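PDB 1K32: tricorn protease from Thermoplasma acidophilum, which cleaves peptides as a hexameric serine protease built around beta propellers, probably degrading further the oligopeptides that the proteasome releases. Local coordinates for residues 53-58 with 69-74; 214-219 with 231-236; 432-437 with 456-461; 661-666 with 973-978. All coordinates share one frame; numbering follows the deposited sequence.

In the fold
Four contacts sample how a very large chain is assembled from repeated hairpins and one interdomain seam. Contacts 1 and 2 lie in the second and fifth blades of the first, six-bladed beta propeller, their centres about 30 Å apart. Contact 3 belongs to the fourth blade of the seven-bladed propeller that follows, about 57 Å from contact 1, centre to centre, and on the opposite side of the chain's centre. These three close in series along the chain. Contact 4 is of another kind: it brings helix 656-674 of the C1 domain to a loop of the S41 peptidase domain more than 300 residues later, about 23 Å from contact 1, centre to centre, thereby tying two domains together.

Contact 1 of 4, residues 53-58 with 69-74; sequences GVINNA and IRVMRG
Met72 N gives its hydrogen to Val54 O at 2.7 Å, the shortest bond between these strands, although it reaches the oxygen 38° out of the carbonyl plane. Val54 N answers within the carbonyl plane of Met72 O, completing an antiparallel hydrogen-bonded pair. The Met72 chain then bends at its thioether (chi3 -76°), which brings CE to 3.9 Å from Val54 CG1 and to 3.7 Å from Asn56 CB; Tyr703 of helix 702-714 packs on this same group of residues. Arg70 runs out extended beside it, its NH2 making a weak bond to Met72 SD in the guanidinium plane, while NE and NH1 are held by the carbonyls of Thr109 and Phe108 and by Ser102. On the other face of the sheet Ile55 CG2 meets Ile69 CG2 at 3.6 Å, with Leu35 of a neighbouring blade against both, and Val71 CG2 rests on Gly53 C at 3.5 Å. Between the Ile55-Val71 pair and the nearly straight bond from Arg70 N to Asn57 O (3.1 Å), Asn56 is an extra residue, consistent with a classic beta bulge. The whole is a twisted hairpin of the kind that forms the blades of a beta propeller.

Contact 2 of 4, residues 214-219 with 231-236; sequences HRIYFI and TDLDGK
Phe218 has its CG between the backbone N and the carbonyl carbon (chi1 55°), a choice that swings the ring over to Thr231, whose CG2 stands opposite its own carbonyl carbon and touches the ring at its edge, 3.9 Å from Phe218 CE2. The two strands form the middle hairpin of a four-stranded propeller blade, the fifth of the six-bladed propeller. Ile216 and Thr231 form a hydrogen-bonded pair: Ile216 N binds Thr231 O at 2.9 Å and Thr231 N returns a bond to Ile216 O. The chain then enters a type I turn, Asp232 to Gly235. From within the turn, Leu233 sends its CD2 to Ile216 CG1, 3.6 Å away, the two side chains at about a right angle, while Pro209 and Ile211 of the adjoining strand pack on the isoleucine as well. Arg215, bent in mid-chain, folds its guanidinium flat over the peptide that links Thr231 to Asp232, with Thr231 C 3.7 Å above the plane. A salt bridge from NH1 to Asp237 and a bond from NH2 to Ser230 OG hold the group there. Asp232 organises the turn, its OD1 taking Lys236 N at 2.9 Å from above the carboxylate plane. Its carbonyl is doubly used: Thr231 OG1 at 3.1 Å and Gly235 N at 2.8 Å approach Asp232 O from opposite faces of its plane.

Contact 3 of 4, residues 432-437 with 456-461; sequences SRFIAY and VYDMEG
Val456 fits into the dip between Phe434 and Ala436, one methyl for each neighbour: CG1 lies 3.9 Å from Phe434 CB and CG2 lies 4.1 Å from Ala436 CB. Further along this face the Phe434 ring runs side by side with Asp458, and the stem of Arg433 passes over the ring, its CG 3.6 Å above the plane of Phe434 and over the centre. Tyr540 meets the phenylalanine edge to face. Arg433 continues fully extended, CG anti to the backbone N (chi1 176°), and its guanidinium meets two acids, one at its edge and one over a face. Asp458 sits at the edge, where Arg433 NE binds Asp458 OD1 at 3.2 Å on the syn side. Glu460 instead lies over one face, the carboxylate stacked 25° from parallel, with OE2 3.0 Å from Arg433 NH2; this is attraction between charges, for no N-H points at that oxygen. The two strands, nearly antiparallel at 164° and with Tyr457 N bonded to Ile435 O at 2.7 Å, form the central hairpin of a blade in the seven-bladed beta propeller. The opposite face of the hairpin carries Ile435 and Tyr457 lying abreast. Met459, bent twice, curls in until its SD is 4.2 Å from Ile435 CD1, and Phe392 of the preceding blade packs on Ile435 and Met459. At the far end the edge of the Tyr437 ring abuts Tyr457 CB. Glu460 N also reaches Asp458 OD1, forming an Asx turn in which this N-H and Arg433 NE approach the oxygen from opposite faces of its carboxylate plane.

Contact 4 of 4, residues 661-666 with 973-978; sequences LQMYDE and RLIDGT
Where the C1 domain meets the S41 peptidase domain, Met663 of helix 656-674 fits against a type I turn, Leu974 to Gly977, whose residues Leu974, Ile975 and Asp976 all touch it. The methionine bends at chi3 (83°), which brings CE to Leu974 and Asp976: the methyl lies 4.0 Å from Leu974 CD1 and close against the Asp976 carboxylate, 3.2 Å from OD1. Lower down the same side chain, Met663 CG packs on Ile975 CG1 at 3.9 Å, and Leu705 of helix 702-714 adds to the apolar cluster. One helical turn on, Glu666 slides past Leu974 in the opposite direction, its CG meeting Leu974 CD2.

No direct hydrogen bond joins the two segments; a bridging water does the work instead. It accepts from Ile975 N at 2.8 Å and donates both to Gln662 OE1 at 2.7 Å and to Glu666 OE2, so the backbone of the turn is read by two helix side chains. Gln662, kinked at its second torsion, is fixed in rotation because its NE2 also binds Glu666 OE2. That carboxylate is further held by Arg337 and Arg339, which belong to the seven-bladed propeller; with several donors around it, the group is probably kept ionised. Arg702 forms a salt bridge with Asp976 OD2. The other oxygen closes an Asx turn: Asp976 OD1 takes Thr978 N from above the carboxylate plane at 3.1 Å and Thr978 OG1 on its syn side at 2.6 Å.

Contact 1 of 4, residues 53-58 with 69-74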
# COMPACT_ATOMS: atom_id res chain seq x y z
N GLY A 53 -6.29 41.54 38.06
CA GLY A 53 -6.91 40.26 38.26
C GLY A 53 -7.94 40.60 39.32
O GLY A 53 -8.26 41.78 39.49
N VAL A 54 -8.43 39.62 40.06
CA VAL A 54 -9.44 39.91 41.08
C VAL A 54 -8.88 40.17 42.48
O VAL A 54 -8.37 39.26 43.12
CB VAL A 54 -10.46 38.76 41.21
CG1 VAL A 54 -11.47 39.08 42.30
CG2 VAL A 54 -11.16 38.54 39.87
N ILE A 55 -9.01 41.41 42.94
CA ILE A 55 -8.54 41.78 44.27
C ILE A 55 -9.63 41.52 45.32
O ILE A 55 -10.79 41.89 45.14
CB ILE A 55 -8.16 43.27 44.30
CG1 ILE A 55 -7.07 43.53 43.26
CG2 ILE A 55 -7.72 43.65 45.71
CD1 ILE A 55 -6.77 45.01 43.02
N ASN A 56 -9.25 40.85 46.42
CA ASN A 56 -10.21 40.56 47.48
C ASN A 56 -9.77 41.14 48.83
O ASN A 56 -10.55 41.13 49.79
CB ASN A 56 -10.41 39.04 47.63
CG ASN A 56 -9.27 38.38 48.37
OD1 ASN A 56 -9.43 37.94 49.53
ND2 ASN A 56 -8.12 38.31 47.74
N ASN A 57 -8.54 41.63 48.90
CA ASN A 57 -8.01 42.20 50.14
C ASN A 57 -6.95 43.25 49.83
O ASN A 57 -6.20 43.12 48.88
CB ASN A 57 -7.41 41.11 51.03
CG ASN A 57 -7.19 41.57 52.46
OD1 ASN A 57 -7.95 42.39 52.97
ND2 ASN A 57 -6.16 41.05 53.13
N ALA A 58 -6.91 44.30 50.65
CA ALA A 58 -5.95 45.40 50.48
C ALA A 58 -5.73 45.99 51.86
O ALA A 58 -6.70 46.33 52.54
CB ALA A 58 -6.49 46.46 49.54
N ILE A 69 -1.51 44.27 48.57
CA ILE A 69 -2.69 43.76 47.87
C ILE A 69 -2.68 42.28 47.50
O ILE A 69 -1.66 41.76 47.04
CB ILE A 69 -2.89 44.56 46.56
CG1 ILE A 69 -2.97 46.06 46.87
CG2 ILE A 69 -4.14 44.09 45.85
CD1 ILE A 69 -2.95 46.95 45.63
N ARG A 70 -3.81 41.62 47.71
CA ARG A 70 -3.95 40.20 47.34
C ARG A 70 -4.81 40.13 46.07
O ARG A 70 -5.93 40.63 46.03
CB ARG A 70 -4.62 39.38 48.45
CG ARG A 70 -4.74 37.88 48.07
CD ARG A 70 -5.34 37.01 49.17
NE ARG A 70 -5.34 35.57 48.84
CZ ARG A 70 -6.23 34.96 48.05
NH1 ARG A 70 -6.17 33.66 47.83
NH2 ARG A 70 -7.19 35.65 47.47
N VAL A 71 -4.26 39.54 45.02
CA VAL A 71 -5.03 39.44 43.79
C VAL A 71 -5.10 38.00 43.34
O VAL A 71 -4.14 37.25 43.52
CB VAL A 71 -4.40 40.31 42.67
CG1 VAL A 71 -2.96 39.94 42.46
CG2 VAL A 71 -5.17 40.14 41.36
N MET A 72 -6.23 37.60 42.78
CA MET A 72 -6.36 36.23 42.29
C MET A 72 -6.40 36.18 40.75
O MET A 72 -6.86 37.11 40.11
CB MET A 72 -7.62 35.57 42.86
CG MET A 72 -7.57 35.33 44.37
SD MET A 72 -9.25 34.92 44.98
CE MET A 72 -9.93 36.58 44.92
N ARG A 73 -5.86 35.11 40.18
CA ARG A 73 -5.86 34.92 38.72
C ARG A 73 -6.20 33.48 38.40
O ARG A 73 -6.22 32.64 39.29
CB ARG A 73 -4.49 35.30 38.13
CG ARG A 73 -4.34 36.79 37.94
CD ARG A 73 -3.02 37.16 37.29
NE ARG A 73 -2.82 38.60 37.33
CZ ARG A 73 -1.75 39.22 36.85
NH1 ARG A 73 -1.66 40.54 36.92
NH2 ARG A 73 -0.77 38.53 36.29
N GLY A 74 -6.44 33.20 37.12
CA GLY A 74 -6.84 31.86 36.71
C GLY A 74 -8.35 31.96 36.56
O GLY A 74 -8.99 32.59 37.41

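Contact 2 of 4, residues 214-219 with 231-236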
# COMPACT_ATOMS: atom_id res chain seq x y z
N HIS A 214 -6.90 48.89 74.05
CA HIS A 214 -6.47 47.63 74.62
C HIS A 214 -7.60 46.62 74.59
O HIS A 214 -7.82 45.87 75.55
CB HIS A 214 -5.93 47.82 76.04
CG HIS A 214 -4.59 48.47 76.07
ND1 HIS A 214 -4.38 49.78 75.69
CD2 HIS A 214 -3.37 47.97 76.38
CE1 HIS A 214 -3.09 50.06 75.76
NE2 HIS A 214 -2.46 48.98 76.17
N ARG A 215 -8.32 46.62 73.47
CA ARG A 215 -9.43 45.70 73.26
C ARG A 215 -9.31 45.06 71.89
O ARG A 215 -8.92 45.71 70.92
CB ARG A 215 -10.77 46.41 73.36
CG ARG A 215 -11.11 46.89 74.76
CD ARG A 215 -12.59 46.75 75.04
NE ARG A 215 -12.80 46.12 76.34
CZ ARG A 215 -13.65 45.13 76.58
NH1 ARG A 215 -13.74 44.64 77.80
NH2 ARG A 215 -14.40 44.64 75.61
N ILE A 216 -9.65 43.78 71.82
CA ILE A 216 -9.60 43.08 70.55
C ILE A 216 -11.03 43.06 70.02
O ILE A 216 -11.93 42.55 70.69
CB ILE A 216 -9.13 41.61 70.72
CG1 ILE A 216 -7.78 41.56 71.43
CG2 ILE A 216 -9.02 40.93 69.35
CD1 ILE A 216 -7.35 40.15 71.82
N TYR A 217 -11.24 43.64 68.86
CA TYR A 217 -12.56 43.63 68.26
C TYR A 217 -12.59 42.55 67.18
O TYR A 217 -11.59 42.30 66.49
CB TYR A 217 -12.91 44.99 67.67
CG TYR A 217 -13.13 46.05 68.73
CD1 TYR A 217 -12.05 46.61 69.42
CD2 TYR A 217 -14.41 46.47 69.07
CE1 TYR A 217 -12.25 47.55 70.42
CE2 TYR A 217 -14.63 47.41 70.05
CZ TYR A 217 -13.55 47.95 70.73
OH TYR A 217 -13.78 48.88 71.71
N PHE A 218 -13.75 41.91 67.03
CA PHE A 218 -13.90 40.84 66.06
C PHE A 218 -15.36 40.57 65.75
O PHE A 218 -16.26 41.17 66.34
CB PHE A 218 -13.23 39.56 66.59
CG PHE A 218 -13.74 39.12 67.94
CD1 PHE A 218 -14.93 38.40 68.05
CD2 PHE A 218 -13.05 39.45 69.10
CE1 PHE A 218 -15.41 38.02 69.31
CE2 PHE A 218 -13.52 39.08 70.36
CZ PHE A 218 -14.71 38.36 70.46
N ILE A 219 -15.58 39.62 64.85
CA ILE A 219 -16.93 39.28 64.45
C ILE A 219 -17.30 37.83 64.75
O ILE A 219 -16.48 36.92 64.58
CB ILE A 219 -17.12 39.52 62.94
CG1 ILE A 219 -16.97 41.02 62.63
CG2 ILE A 219 -18.49 38.99 62.49
CD1 ILE A 219 -16.93 41.33 61.14
N THR A 231 -13.22 42.05 73.49
CA THR A 231 -12.79 41.56 74.80
C THR A 231 -11.53 42.33 75.16
O THR A 231 -10.99 43.06 74.32
CB THR A 231 -12.43 40.05 74.77
OG1 THR A 231 -11.30 39.84 73.91
CG2 THR A 231 -13.61 39.21 74.30
N ASP A 232 -11.05 42.19 76.39
CA ASP A 232 -9.81 42.85 76.75
C ASP A 232 -8.72 41.90 76.25
O ASP A 232 -9.03 40.81 75.77
CB ASP A 232 -9.69 43.06 78.27
CG ASP A 232 -9.94 41.78 79.06
OD1 ASP A 232 -9.43 40.70 78.70
OD2 ASP A 232 -10.65 41.88 80.09
N LEU A 233 -7.45 42.30 76.35
CA LEU A 233 -6.36 41.46 75.87
C LEU A 233 -6.21 40.13 76.60
O LEU A 233 -5.32 39.34 76.31
CB LEU A 233 -5.04 42.23 75.93
CG LEU A 233 -5.00 43.43 74.98
CD1 LEU A 233 -3.62 44.08 75.04
CD2 LEU A 233 -5.31 42.98 73.57
N ASP A 234 -7.12 39.88 77.54
CA ASP A 234 -7.13 38.65 78.32
C ASP A 234 -8.30 37.78 77.86
O ASP A 234 -8.54 36.70 78.40
CB ASP A 234 -7.29 39.00 79.79
CG ASP A 234 -6.60 38.03 80.70
OD1 ASP A 234 -7.05 36.86 80.81
OD2 ASP A 234 -5.58 38.44 81.31
N GLY A 235 -9.04 38.26 76.87
CA GLY A 235 -10.18 37.51 76.38
C GLY A 235 -11.39 37.62 77.28
O GLY A 235 -12.40 36.95 77.05
N LYS A 236 -11.31 38.47 78.30
CA LYS A 236 -12.40 38.65 79.25
C LYS A 236 -13.25 39.89 78.94
O LYS A 236 -12.96 40.65 78.02
CB LYS A 236 -11.85 38.79 80.67
CG LYS A 236 -10.89 37.69 81.09
CD LYS A 236 -11.58 36.34 81.13
CE LYS A 236 -10.59 35.25 81.53
NZ LYS A 236 -11.20 33.91 81.37

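Contact 3 of 4, residues 432-437 with 456-461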
# COMPACT_ATOMS: atom_id res chain seq x y z
N SER A 432 -40.97 2.73 17.42
CA SER A 432 -41.60 3.51 18.49
C SER A 432 -42.54 2.74 19.41
O SER A 432 -43.34 3.33 20.13
CB SER A 432 -42.36 4.70 17.89
OG SER A 432 -41.49 5.49 17.08
N ARG A 433 -42.43 1.41 19.43
CA ARG A 433 -43.30 0.61 20.26
C ARG A 433 -42.82 0.30 21.69
O ARG A 433 -43.64 0.21 22.61
CB ARG A 433 -43.64 -0.70 19.55
CG ARG A 433 -44.46 -1.64 20.40
CD ARG A 433 -45.21 -2.65 19.57
NE ARG A 433 -45.88 -3.63 20.41
CZ ARG A 433 -46.61 -4.64 19.95
NH1 ARG A 433 -47.17 -5.49 20.80
NH2 ARG A 433 -46.77 -4.80 18.65
N PHE A 434 -41.52 0.14 21.88
CA PHE A 434 -40.98 -0.19 23.19
C PHE A 434 -39.97 0.83 23.72
O PHE A 434 -39.26 1.50 22.96
CB PHE A 434 -40.29 -1.57 23.18
CG PHE A 434 -41.04 -2.62 22.43
CD1 PHE A 434 -40.73 -2.92 21.11
CD2 PHE A 434 -42.06 -3.34 23.05
CE1 PHE A 434 -41.42 -3.92 20.41
CE2 PHE A 434 -42.75 -4.34 22.36
CZ PHE A 434 -42.43 -4.63 21.05
N ILE A 435 -39.91 0.91 25.04
CA ILE A 435 -38.97 1.79 25.72
C ILE A 435 -38.28 0.90 26.74
O ILE A 435 -38.92 0.35 27.64
CB ILE A 435 -39.70 2.97 26.42
CG1 ILE A 435 -40.53 3.75 25.39
CG2 ILE A 435 -38.69 3.89 27.11
CD1 ILE A 435 -41.33 4.91 25.96
N ALA A 436 -36.98 0.71 26.58
CA ALA A 436 -36.21 -0.12 27.51
C ALA A 436 -35.38 0.83 28.35
O ALA A 436 -34.81 1.78 27.83
CB ALA A 436 -35.31 -1.08 26.74
N TYR A 437 -35.31 0.55 29.65
CA TYR A 437 -34.57 1.42 30.55
C TYR A 437 -34.03 0.69 31.78
O TYR A 437 -34.62 -0.30 32.24
CB TYR A 437 -35.47 2.57 31.00
CG TYR A 437 -36.79 2.11 31.59
CD1 TYR A 437 -36.95 1.95 32.97
CD2 TYR A 437 -37.88 1.81 30.77
CE1 TYR A 437 -38.17 1.51 33.51
CE2 TYR A 437 -39.10 1.37 31.30
CZ TYR A 437 -39.24 1.21 32.67
OH TYR A 437 -40.42 0.73 33.18
N VAL A 456 -38.82 -3.08 30.29
CA VAL A 456 -39.25 -2.70 28.96
C VAL A 456 -40.73 -2.32 28.99
O VAL A 456 -41.57 -3.09 29.47
CB VAL A 456 -39.06 -3.83 27.95
CG1 VAL A 456 -39.55 -3.38 26.58
CG2 VAL A 456 -37.59 -4.24 27.91
N TYR A 457 -41.03 -1.13 28.48
CA TYR A 457 -42.39 -0.61 28.43
C TYR A 457 -42.98 -0.78 27.04
O TYR A 457 -42.40 -0.33 26.05
CB TYR A 457 -42.39 0.87 28.81
CG TYR A 457 -43.76 1.50 28.84
CD1 TYR A 457 -44.71 1.10 29.79
CD2 TYR A 457 -44.12 2.49 27.92
CE1 TYR A 457 -45.97 1.68 29.83
CE2 TYR A 457 -45.39 3.08 27.96
CZ TYR A 457 -46.30 2.67 28.92
OH TYR A 457 -47.56 3.22 28.96
N ASP A 458 -44.14 -1.43 26.96
CA ASP A 458 -44.81 -1.63 25.68
C ASP A 458 -45.89 -0.55 25.53
O ASP A 458 -46.89 -0.56 26.26
CB ASP A 458 -45.47 -3.01 25.62
CG ASP A 458 -46.01 -3.36 24.22
OD1 ASP A 458 -46.27 -2.45 23.41
OD2 ASP A 458 -46.20 -4.56 23.94
N MET A 459 -45.68 0.36 24.59
CA MET A 459 -46.62 1.44 24.31
C MET A 459 -48.01 0.88 23.98
O MET A 459 -49.03 1.52 24.26
CB MET A 459 -46.13 2.30 23.15
CG MET A 459 -44.90 3.15 23.45
SD MET A 459 -45.25 4.57 24.51
CE MET A 459 -45.69 5.78 23.30
N GLU A 460 -48.05 -0.30 23.38
CA GLU A 460 -49.31 -0.95 23.04
C GLU A 460 -49.71 -1.82 24.21
O GLU A 460 -49.23 -2.94 24.36
CB GLU A 460 -49.18 -1.81 21.78
CG GLU A 460 -48.88 -1.00 20.53
CD GLU A 460 -48.89 -1.84 19.27
OE1 GLU A 460 -48.62 -1.28 18.19
OE2 GLU A 460 -49.16 -3.06 19.34
N GLY A 461 -50.60 -1.31 25.05
CA GLY A 461 -51.03 -2.06 26.22
C GLY A 461 -50.56 -1.35 27.46
O GLY A 461 -51.12 -1.52 28.55

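Contact 4 of 4, residues 661-666 with 973-978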
# COMPACT_ATOMS: atom_id res chain seq x y z
N LEU A 661 -29.06 37.21 37.18
CA LEU A 661 -30.36 36.98 37.80
C LEU A 661 -30.70 35.50 37.64
O LEU A 661 -31.12 34.86 38.59
CB LEU A 661 -31.44 37.83 37.12
CG LEU A 661 -32.50 38.44 38.05
CD1 LEU A 661 -33.68 38.90 37.19
CD2 LEU A 661 -32.97 37.42 39.10
N GLN A 662 -30.49 34.96 36.44
CA GLN A 662 -30.79 33.54 36.20
C GLN A 662 -29.93 32.62 37.07
O GLN A 662 -30.42 31.58 37.54
CB GLN A 662 -30.58 33.20 34.72
CG GLN A 662 -31.04 31.79 34.29
CD GLN A 662 -30.04 30.69 34.63
OE1 GLN A 662 -28.83 30.95 34.77
NE2 GLN A 662 -30.53 29.45 34.75
N MET A 663 -28.68 33.01 37.30
CA MET A 663 -27.74 32.21 38.10
C MET A 663 -28.05 32.25 39.60
O MET A 663 -27.96 31.24 40.28
CB MET A 663 -26.30 32.66 37.84
CG MET A 663 -25.81 32.32 36.44
SD MET A 663 -24.35 33.25 35.90
CE MET A 663 -23.03 32.27 36.65
N TYR A 664 -28.39 33.43 40.12
CA TYR A 664 -28.73 33.53 41.53
C TYR A 664 -29.98 32.68 41.76
O TYR A 664 -30.04 31.87 42.69
CB TYR A 664 -29.03 34.98 41.92
CG TYR A 664 -29.64 35.09 43.29
CD1 TYR A 664 -28.85 34.93 44.43
CD2 TYR A 664 -31.03 35.25 43.45
CE1 TYR A 664 -29.42 34.90 45.71
CE2 TYR A 664 -31.61 35.22 44.72
CZ TYR A 664 -30.81 35.05 45.85
OH TYR A 664 -31.36 34.99 47.10
N ASP A 665 -30.99 32.86 40.91
CA ASP A 665 -32.22 32.09 41.02
C ASP A 665 -31.92 30.57 41.02
O ASP A 665 -32.41 29.85 41.88
CB ASP A 665 -33.18 32.44 39.88
CG ASP A 665 -33.99 33.69 40.16
OD1 ASP A 665 -34.69 34.14 39.24
OD2 ASP A 665 -33.94 34.22 41.30
N GLU A 666 -31.10 30.11 40.08
CA GLU A 666 -30.77 28.67 40.03
C GLU A 666 -29.98 28.22 41.26
O GLU A 666 -30.21 27.12 41.78
CB GLU A 666 -29.99 28.33 38.75
CG GLU A 666 -29.80 26.83 38.56
CD GLU A 666 -29.61 26.40 37.11
OE1 GLU A 666 -29.99 25.25 36.78
OE2 GLU A 666 -29.06 27.20 36.31
N ARG A 973 -24.40 22.27 36.87
CA ARG A 973 -23.50 23.41 36.84
C ARG A 973 -24.32 24.61 36.39
O ARG A 973 -25.35 24.45 35.75
CB ARG A 973 -22.39 23.19 35.82
CG ARG A 973 -21.49 22.01 36.08
CD ARG A 973 -20.36 21.98 35.07
NE ARG A 973 -19.20 21.24 35.56
CZ ARG A 973 -17.94 21.56 35.27
NH1 ARG A 973 -16.94 20.84 35.76
NH2 ARG A 973 -17.68 22.61 34.50
N LEU A 974 -23.86 25.82 36.71
CA LEU A 974 -24.57 27.01 36.28
C LEU A 974 -24.16 27.18 34.81
O LEU A 974 -23.29 26.46 34.32
CB LEU A 974 -24.14 28.22 37.11
CG LEU A 974 -24.33 28.10 38.64
CD1 LEU A 974 -23.88 29.40 39.30
CD2 LEU A 974 -25.80 27.81 38.97
N ILE A 975 -24.80 28.11 34.10
CA ILE A 975 -24.50 28.33 32.69
C ILE A 975 -23.04 28.70 32.38
O ILE A 975 -22.59 28.56 31.25
CB ILE A 975 -25.40 29.42 32.09
CG1 ILE A 975 -25.22 30.72 32.88
CG2 ILE A 975 -26.87 28.96 32.08
CD1 ILE A 975 -26.03 31.86 32.37
N ASP A 976 -22.31 29.19 33.38
CA ASP A 976 -20.91 29.58 33.15
C ASP A 976 -19.93 28.49 33.61
O ASP A 976 -18.73 28.74 33.74
CB ASP A 976 -20.62 30.89 33.88
CG ASP A 976 -20.46 30.71 35.38
OD1 ASP A 976 -21.12 29.81 35.94
OD2 ASP A 976 -19.68 31.48 35.99
N GLY A 977 -20.43 27.28 33.86
CA GLY A 977 -19.57 26.20 34.29
C GLY A 977 -19.43 26.04 35.80
O GLY A 977 -18.86 25.05 36.27
N THR A 978 -19.94 26.99 36.57
CA THR A 978 -19.84 26.93 38.04
C THR A 978 -20.46 25.69 38.67
O THR A 978 -21.62 25.34 38.39
CB THR A 978 -20.50 28.18 38.70
OG1 THR A 978 -19.90 29.38 38.22
CG2 THR A 978 -20.35 28.11 40.24
O HOH W 1 -26.92 29.15 35.53